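Local coordinates for protein amorpha-4,11-diene synthase (Artemisia annua, PDB 4GAX) that is an engineered plant sesquiterpene synthase that probably converts farnesyl diphosphate into cyclic hydrocarbon or alcohol products with the help of bound metal ions, at residues Ser120-Trp123 with Phe124-Met127; His142-Glu145 with Ser146-Lys150; Thr313-Asp316 with Asp317-Ala321; Asp344-Pro347 with Glu348-Pro352. All coordinates share one frame; numbering follows the deposited sequence.

Contact 1 of 4, residues Ser120-Trp123 with Phe124-Met127; sequences SSLW and FRLM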
# COMPACT_ATOMS: atom_id res chain seq x y z
N SER A 120 8.44 12.65 21.93
CA SER A 120 8.97 11.30 22.07
C SER A 120 8.13 10.29 21.28
O SER A 120 8.68 9.40 20.62
CB SER A 120 9.17 10.90 23.56
OG SER A 120 8.01 11.12 24.33
N SER A 121 6.80 10.42 21.32
CA SER A 121 5.93 9.53 20.54
C SER A 121 6.17 9.69 19.03
O SER A 121 6.13 8.72 18.26
CB SER A 121 4.46 9.81 20.87
OG SER A 121 4.19 9.48 22.22
N LEU A 122 6.39 10.93 18.61
CA LEU A 122 6.64 11.21 17.19
C LEU A 122 8.00 10.64 16.79
O LEU A 122 8.16 10.05 15.72
CB LEU A 122 6.59 12.72 16.92
CG LEU A 122 6.95 13.13 15.50
CD1 LEU A 122 5.98 12.47 14.50
CD2 LEU A 122 6.94 14.64 15.33
N TRP A 123 8.99 10.81 17.66
CA TRP A 123 10.32 10.29 17.38
C TRP A 123 10.23 8.79 17.13
O TRP A 123 10.79 8.28 16.16
CB TRP A 123 11.27 10.59 18.53
CG TRP A 123 12.53 9.76 18.51
CD1 TRP A 123 13.67 10.01 17.80
CD2 TRP A 123 12.79 8.55 19.26
NE1 TRP A 123 14.62 9.03 18.05
CE2 TRP A 123 14.09 8.12 18.93
CE3 TRP A 123 12.03 7.79 20.16
CZ2 TRP A 123 14.67 6.98 19.49
CZ3 TRP A 123 12.60 6.65 20.71
CH2 TRP A 123 13.91 6.25 20.38
N PHE A 124 9.50 8.09 18.00
CA PHE A 124 9.41 6.64 17.95
C PHE A 124 8.84 6.20 16.60
O PHE A 124 9.39 5.31 15.94
CB PHE A 124 8.54 6.14 19.11
CG PHE A 124 8.23 4.68 19.07
CD1 PHE A 124 9.11 3.76 19.60
CD2 PHE A 124 7.03 4.23 18.54
CE1 PHE A 124 8.81 2.38 19.59
CE2 PHE A 124 6.71 2.88 18.54
CZ PHE A 124 7.61 1.95 19.05
N ARG A 125 7.74 6.82 16.21
CA ARG A 125 7.06 6.43 14.98
C ARG A 125 7.88 6.75 13.72
O ARG A 125 7.98 5.93 12.81
CB ARG A 125 5.68 7.08 14.91
CG ARG A 125 4.93 6.75 13.63
CD ARG A 125 3.51 7.28 13.65
NE ARG A 125 3.45 8.75 13.65
CZ ARG A 125 3.74 9.51 12.59
NH1 ARG A 125 4.11 8.94 11.44
NH2 ARG A 125 3.66 10.83 12.67
N LEU A 126 8.46 7.95 13.68
CA LEU A 126 9.30 8.33 12.53
C LEU A 126 10.54 7.47 12.40
O LEU A 126 10.97 7.13 11.28
CB LEU A 126 9.70 9.81 12.58
CG LEU A 126 8.65 10.90 12.53
CD1 LEU A 126 9.34 12.28 12.43
CD2 LEU A 126 7.67 10.69 11.38
N MET A 127 11.14 7.11 13.54
CA MET A 127 12.27 6.20 13.50
C MET A 127 11.87 4.84 12.91
O MET A 127 12.51 4.34 11.98
CB MET A 127 12.90 6.02 14.89
CG MET A 127 13.66 7.26 15.39
SD MET A 127 15.11 7.70 14.39
CE MET A 127 14.44 9.00 13.38
O HOH W 1 3.45 9.66 16.55
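Ser-121 O is held by two groups at once: the backbone N of Arg-125 donates to it at 3.2 Å, and water 1 adds a weak bond of 3.3 Å. The same water accepts from Arg-125 NE at 3.0 Å, so it stitches the arginine side chain back to the backbone one turn earlier. A bend at chi3 (67°) in an otherwise extended chain turns the guanidinium toward Leu-122. There NH2 passes Leu-122 CD1 at 3.4 Å before reaching its salt bridge with Asp-85 on helix 77-89. The straightest backbone bond runs from Leu-126 N to Leu-122 O, 2.9 Å with an angle of 172° at the hydrogen. Beside it the two leucines pack, Leu-122 CD1 touching Leu-126 CG at 3.7 Å.

On another side of the helix, Met-127 reaches over the indole of Trp-123. Its CG stands beside its own backbone N (chi1 -71°), which sends the chain back up the helix and over the five-membered ring. CG makes a CH-pi contact 3.6 Å from the centroid of that ring, over the face but shifted toward the rim. The chain then bends again, leaving SD oblique to the ring at 4.6 Å from the same centroid, a Met-aromatic contact. Trp-115 stacks with the indole, and Phe-139 meets the ring of Phe-124 edge to face. These i to i+4 bonds and side chains one turn apart belong to helix 120-129, packed among helices 77-89, 97-111 and 157-167 of the all-helical N-terminal domain of plant terpene synthases.

Contact 2 of 4, residues His142-Glu145 with Ser146-Lys150; sequences HKDE and SGVFK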
# COMPACT_ATOMS: atom_id res chain seq x y z
N HIS A 142 6.02 7.89 30.26
CA HIS A 142 4.63 8.30 30.02
C HIS A 142 3.75 7.79 31.15
O HIS A 142 2.60 8.21 31.31
CB HIS A 142 4.13 7.77 28.68
CG HIS A 142 4.59 8.57 27.51
ND1 HIS A 142 5.92 8.71 27.18
CD2 HIS A 142 3.90 9.31 26.61
CE1 HIS A 142 6.03 9.48 26.11
NE2 HIS A 142 4.82 9.86 25.75
N LYS A 143 4.30 6.89 31.97
CA LYS A 143 3.54 6.31 33.08
C LYS A 143 4.05 6.77 34.44
O LYS A 143 5.24 7.06 34.60
CB LYS A 143 3.58 4.79 33.01
CG LYS A 143 3.16 4.25 31.66
CD LYS A 143 1.99 3.30 31.77
CE LYS A 143 2.44 1.85 31.70
NZ LYS A 143 1.33 0.95 31.27
N ASP A 144 3.13 6.81 35.40
CA ASP A 144 3.42 7.05 36.81
C ASP A 144 4.43 6.09 37.41
O ASP A 144 4.83 5.12 36.79
CB ASP A 144 2.14 6.83 37.62
CG ASP A 144 1.35 8.08 37.80
OD1 ASP A 144 1.89 9.16 37.48
OD2 ASP A 144 0.21 7.98 38.28
N GLU A 145 4.80 6.37 38.66
CA GLU A 145 5.51 5.40 39.49
C GLU A 145 4.60 4.18 39.71
O GLU A 145 5.07 3.05 39.87
CB GLU A 145 5.87 6.04 40.84
CG GLU A 145 6.81 5.22 41.70
CD GLU A 145 6.81 5.67 43.16
OE1 GLU A 145 6.84 6.90 43.42
OE2 GLU A 145 6.76 4.80 44.06
N SER A 146 3.29 4.42 39.68
CA SER A 146 2.27 3.38 39.82
C SER A 146 2.08 2.57 38.54
O SER A 146 1.44 1.51 38.55
CB SER A 146 0.93 4.02 40.21
OG SER A 146 0.98 4.53 41.52
N GLY A 147 2.62 3.07 37.45
CA GLY A 147 2.48 2.42 36.16
C GLY A 147 1.20 2.81 35.45
O GLY A 147 0.81 2.15 34.49
N VAL A 148 0.52 3.85 35.92
CA VAL A 148 -0.64 4.35 35.17
C VAL A 148 -0.28 5.62 34.39
O VAL A 148 0.51 6.46 34.86
CB VAL A 148 -1.90 4.53 36.07
CG1 VAL A 148 -1.65 3.99 37.48
CG2 VAL A 148 -2.38 5.97 36.10
N PHE A 149 -0.84 5.73 33.18
CA PHE A 149 -0.48 6.84 32.30
C PHE A 149 -0.73 8.17 33.01
O PHE A 149 -1.73 8.33 33.71
CB PHE A 149 -1.23 6.77 30.97
CG PHE A 149 -0.72 5.70 30.04
CD1 PHE A 149 0.42 5.92 29.27
CD2 PHE A 149 -1.37 4.49 29.93
CE1 PHE A 149 0.91 4.94 28.42
CE2 PHE A 149 -0.89 3.50 29.08
CZ PHE A 149 0.25 3.73 28.32
N LYS A 150 0.21 9.10 32.85
CA LYS A 150 0.17 10.37 33.55
C LYS A 150 -1.09 11.16 33.21
O LYS A 150 -1.55 11.15 32.07
CB LYS A 150 1.43 11.19 33.24
CG LYS A 150 2.68 10.65 33.91
CD LYS A 150 3.95 11.35 33.42
CE LYS A 150 5.12 11.01 34.33
NZ LYS A 150 6.45 11.33 33.72
O HOH W 2 -1.24 8.89 36.39
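Lys-143 lays its side chain across the ring of Phe-149, and the backbones of the two residues bridge as a non-hydrogen-bonded antiparallel pair. This is a tight hairpin: a type I turn at Glu-145 and Ser-146, followed by a G1 beta bulge at Gly-147, whose left-handed backbone angles suit glycine. Asp-144 N donates to Val-148 O at 2.7 Å from above the carbonyl plane, whereas Lys-150 N meets His-142 O in that carbonyl's plane at 3.0 Å. Gly-147 N adds a weak 3.1 Å bond to Asp-144 O, closing the turn.

The firm end lies at the base. There Phe-149 is buried, stacks with Phe-183 and touches helix 175-194, while Lys-143 NZ, off-centre in a cation-pi contact 4.6 Å from the Phe-149 centroid, also forms a salt bridge with Asp-179. Outward the loop slackens: Glu-145, Ser-146 and Val-148 are exposed, and the carboxylate of Asp-144 lies alongside Val-148, its OD2 2.6 Å from water 2. Bends at chi2 (-122°) and chi3 carry the lysine chain over the ring, placing Lys-143 CD 3.7 Å from the Phe-149 centroid and just 3° off the ring normal.

Contact 3 of 4, residues Thr313-Asp316 with Asp317-Ala321; sequences TLID and DIYDA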
# COMPACT_ATOMS: atom_id res chain seq x y z
N THR A 313 -5.79 -10.28 -13.37
CA THR A 313 -7.24 -10.25 -13.31
C THR A 313 -7.84 -11.12 -14.41
O THR A 313 -8.75 -11.92 -14.16
CB THR A 313 -7.76 -8.80 -13.40
OG1 THR A 313 -7.20 -8.02 -12.34
CG2 THR A 313 -9.27 -8.76 -13.31
N LEU A 314 -7.33 -10.98 -15.64
CA LEU A 314 -7.81 -11.78 -16.76
C LEU A 314 -7.56 -13.25 -16.50
O LEU A 314 -8.48 -14.07 -16.61
CB LEU A 314 -7.10 -11.39 -18.06
CG LEU A 314 -7.56 -10.09 -18.70
CD1 LEU A 314 -6.46 -9.51 -19.58
CD2 LEU A 314 -8.79 -10.35 -19.52
N ILE A 315 -6.31 -13.57 -16.17
CA ILE A 315 -5.90 -14.97 -16.00
C ILE A 315 -6.67 -15.64 -14.85
O ILE A 315 -7.10 -16.79 -14.99
CB ILE A 315 -4.37 -15.10 -15.79
CG1 ILE A 315 -3.63 -14.69 -17.06
CG2 ILE A 315 -3.99 -16.53 -15.46
CD1 ILE A 315 -2.12 -14.64 -16.89
N ASP A 316 -6.86 -14.92 -13.75
CA ASP A 316 -7.66 -15.44 -12.64
C ASP A 316 -9.09 -15.74 -13.08
O ASP A 316 -9.68 -16.74 -12.67
CB ASP A 316 -7.70 -14.45 -11.47
CG ASP A 316 -6.71 -14.81 -10.38
OD1 ASP A 316 -6.42 -16.01 -10.22
OD2 ASP A 316 -6.23 -13.88 -9.69
N ASP A 317 -9.64 -14.88 -13.93
CA ASP A 317 -11.00 -15.05 -14.41
C ASP A 317 -11.15 -16.22 -15.38
O ASP A 317 -12.26 -16.65 -15.67
CB ASP A 317 -11.53 -13.75 -15.02
CG ASP A 317 -11.80 -12.68 -13.97
OD1 ASP A 317 -11.75 -13.00 -12.76
OD2 ASP A 317 -12.09 -11.52 -14.36
N ILE A 318 -10.03 -16.72 -15.90
CA ILE A 318 -10.05 -17.92 -16.73
C ILE A 318 -9.93 -19.16 -15.84
O ILE A 318 -10.59 -20.17 -16.06
CB ILE A 318 -8.88 -17.97 -17.74
CG1 ILE A 318 -8.96 -16.81 -18.73
CG2 ILE A 318 -8.90 -19.28 -18.51
CD1 ILE A 318 -7.77 -16.73 -19.68
N TYR A 319 -9.10 -19.07 -14.81
CA TYR A 319 -8.87 -20.23 -13.95
C TYR A 319 -9.99 -20.44 -12.94
O TYR A 319 -10.28 -21.58 -12.58
CB TYR A 319 -7.52 -20.13 -13.25
CG TYR A 319 -6.38 -20.59 -14.12
CD1 TYR A 319 -5.83 -21.86 -13.95
CD2 TYR A 319 -5.87 -19.78 -15.12
CE1 TYR A 319 -4.79 -22.30 -14.76
CE2 TYR A 319 -4.84 -20.20 -15.93
CZ TYR A 319 -4.30 -21.46 -15.75
OH TYR A 319 -3.27 -21.87 -16.57
N ASP A 320 -10.62 -19.36 -12.49
CA ASP A 320 -11.64 -19.49 -11.46
C ASP A 320 -12.85 -20.25 -11.98
O ASP A 320 -13.07 -21.40 -11.60
CB ASP A 320 -12.07 -18.13 -10.93
CG ASP A 320 -12.79 -18.23 -9.59
OD1 ASP A 320 -13.49 -17.27 -9.19
OD2 ASP A 320 -12.65 -19.29 -8.93
N ALA A 321 -13.63 -19.61 -12.83
CA ALA A 321 -14.80 -20.26 -13.41
C ALA A 321 -14.48 -20.83 -14.79
O ALA A 321 -14.32 -22.04 -14.96
CB ALA A 321 -15.96 -19.27 -13.49
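From Thr-313 to Asp-320 the backbone keeps its i to i+4 bonds, one of them weak, but is irregular: Ile-315 O takes two donors, Tyr-319 N at 3.0 Å and Ile-318 N at 3.1 Å. The first is tilted slightly from the carbonyl plane; the second stands well above it. Ile-318 N is shared in turn, with a weak bond to Leu-314 O, and a wider pi-type turn follows at 318-321. One residue along, Asp-320 N closes a 2.8 Å bond to Asp-316 O.

Among the side chains, Ile-315 and Tyr-319 run side by side. Ile-315 CG2 lies against Tyr-319 CD2 at 3.8 Å, while Ile-315 O sits at the ring edge, in its plane and 3.2 Å from that same CD2. The phenol reaches on to Thr-332, and Leu-391 of helix 374-399 packs against both Ile-315 and Tyr-319. Asp-317 folds back, its CG beside its own N (chi1 -72°), which brings CG to within 3.1 Å of Thr-313 O. The carboxylate oxygens are not hydrogen-bonded to that carbonyl, acceptor facing acceptor; OD2 instead has Thr-313 CG2 alongside at 4.1 Å and a long, weak ion pair with Arg-279. With an alanine in place of Asp-317 the carboxylate is gone, and Arg-279 would probably be left without this distant countercharge. Asp-316 points its carboxylate elsewhere, its OD2 6.4 Å from Asp-317 OD1. The sequence Asp-Asp-Ile-Tyr-Asp, with Asp-316, Asp-317 and Asp-320 as its acids, is consistent with the magnesium-binding DDxxD motif of class I terpene synthases, whose metal ions hold the substrate diphosphate.

Contact 4 of 4, residues Asp344-Pro347 with Glu348-Pro352; sequences DMIP and EYMKP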
# COMPACT_ATOMS: atom_id res chain seq x y z
N ASP A 344 -0.39 -21.59 -31.51
CA ASP A 344 -1.20 -22.60 -32.20
C ASP A 344 -1.59 -23.77 -31.31
O ASP A 344 -2.49 -24.55 -31.65
CB ASP A 344 -0.44 -23.14 -33.41
CG ASP A 344 -0.42 -22.17 -34.56
OD1 ASP A 344 -1.39 -21.38 -34.69
OD2 ASP A 344 0.56 -22.19 -35.34
N MET A 345 -0.92 -23.90 -30.17
CA MET A 345 -1.19 -25.03 -29.29
C MET A 345 -2.32 -24.70 -28.30
O MET A 345 -2.70 -25.54 -27.48
CB MET A 345 0.09 -25.47 -28.55
CG MET A 345 0.30 -24.80 -27.19
SD MET A 345 1.75 -25.39 -26.28
CE MET A 345 1.08 -25.47 -24.62
N ILE A 346 -2.87 -23.50 -28.42
CA ILE A 346 -3.74 -22.93 -27.39
C ILE A 346 -5.21 -22.82 -27.81
O ILE A 346 -5.51 -22.41 -28.93
CB ILE A 346 -3.21 -21.53 -27.03
CG1 ILE A 346 -1.80 -21.63 -26.45
CG2 ILE A 346 -4.15 -20.81 -26.08
CD1 ILE A 346 -1.13 -20.28 -26.18
N PRO A 347 -6.14 -23.18 -26.90
CA PRO A 347 -7.58 -23.01 -27.11
C PRO A 347 -7.95 -21.61 -27.64
O PRO A 347 -7.43 -20.61 -27.13
CB PRO A 347 -8.16 -23.21 -25.71
CG PRO A 347 -7.21 -24.16 -25.06
CD PRO A 347 -5.84 -23.80 -25.59
N GLU A 348 -8.83 -21.56 -28.64
CA GLU A 348 -9.15 -20.32 -29.37
C GLU A 348 -9.41 -19.09 -28.49
O GLU A 348 -8.80 -18.03 -28.69
CB GLU A 348 -10.34 -20.53 -30.30
CG GLU A 348 -10.28 -19.72 -31.59
CD GLU A 348 -9.13 -20.16 -32.49
OE1 GLU A 348 -8.64 -19.33 -33.28
OE2 GLU A 348 -8.73 -21.34 -32.39
N TYR A 349 -10.29 -19.22 -27.51
CA TYR A 349 -10.63 -18.08 -26.66
C TYR A 349 -9.46 -17.57 -25.81
O TYR A 349 -9.51 -16.46 -25.28
CB TYR A 349 -11.84 -18.38 -25.78
CG TYR A 349 -11.56 -19.24 -24.56
CD1 TYR A 349 -11.31 -18.66 -23.33
CD2 TYR A 349 -11.56 -20.63 -24.65
CE1 TYR A 349 -11.05 -19.44 -22.22
CE2 TYR A 349 -11.30 -21.41 -23.54
CZ TYR A 349 -11.05 -20.81 -22.33
OH TYR A 349 -10.80 -21.58 -21.21
N MET A 350 -8.41 -18.38 -25.66
CA MET A 350 -7.27 -17.98 -24.83
C MET A 350 -6.20 -17.26 -25.64
O MET A 350 -5.24 -16.73 -25.08
CB MET A 350 -6.66 -19.20 -24.14
CG MET A 350 -7.54 -19.83 -23.07
SD MET A 350 -6.95 -21.49 -22.67
CE MET A 350 -7.57 -21.67 -20.98
N LYS A 351 -6.36 -17.25 -26.96
CA LYS A 351 -5.36 -16.61 -27.82
C LYS A 351 -5.16 -15.11 -27.56
O LYS A 351 -4.01 -14.67 -27.42
CB LYS A 351 -5.65 -16.90 -29.30
CG LYS A 351 -5.51 -18.38 -29.68
CD LYS A 351 -5.60 -18.59 -31.20
CE LYS A 351 -5.20 -20.02 -31.57
NZ LYS A 351 -4.98 -20.19 -33.04
N PRO A 352 -6.25 -14.32 -27.48
CA PRO A 352 -6.00 -12.88 -27.29
C PRO A 352 -5.26 -12.56 -26.00
O PRO A 352 -4.46 -11.63 -25.95
CB PRO A 352 -7.42 -12.27 -27.22
CG PRO A 352 -8.29 -13.27 -27.97
CD PRO A 352 -7.69 -14.62 -27.64
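Pro-347 CB comes obliquely to the ring of Tyr-349, 4.2 Å from its CE2, and one face of that ring carries Met-350 CG, 3.6 Å above the plane and shifted toward the rim. Tyr-322 meets the same ring edge to face, and Tyr-349 OH is hydrogen-bonded to Glu-327. The arrangement is a turn leading into helix 351-370 in the all-helical metal-binding domain of the terpene synthase family: Met-350 N donates to Pro-347 O at 2.8 Å, an i to i+3 bond that approaches from above the carbonyl plane, and Lys-351 N takes up the next bond, to Glu-348 O.

Met-350 packs against the first half of the turn. Its CG stands beside its own backbone N (chi1 -69°), and the extended chain beyond brings SD past the proline ring, 3.6 Å from Pro-347 CG. Near its root, Met-350 CB touches Ile-346 CG2 at 3.6 Å, the two side chains meeting at about a right angle. Ile-346 also rests on Ala-334 and Pro-347 on Ile-330, which joins the turn to helix 325-337.

The outer side is polar. Lys-351 stretches back over the turn, and its NZ makes a long salt bridge of 3.8 Å with Glu-348 OE1; Asp-344 OD1 lies 4.1 Å from the same NZ, beyond salt-bridge range. If a leucine stood in place of Lys-351, Glu-348 would probably lose this partner, and Glu-348 and Asp-344 would lack the positive charge now between them. On its way out the lysine chain passes the backbone, Lys-351 CE lying 3.6 Å from Ile-346 O.

From the N terminus the four contacts come strictly in series; none nests in or crosses another. Contact 1 is a turn of helix 120-129, and contact 2 closes the hairpin in the loop that follows it. They touch, Ser-120 OG packing 3.1 Å from His-142 CE1, so that the hairpin sits on the start of the helix. Contact 3 then lies near the end of helix 299-322, and contact 4 closes the turn entering helix 351-370. Ile-318 CG2 against Met-350 CE, 3.7 Å apart, joins those two. The pairs occupy different family regions on opposite sides of the chain's centre, with the centres of contacts 1 and 3 about 44 Å apart.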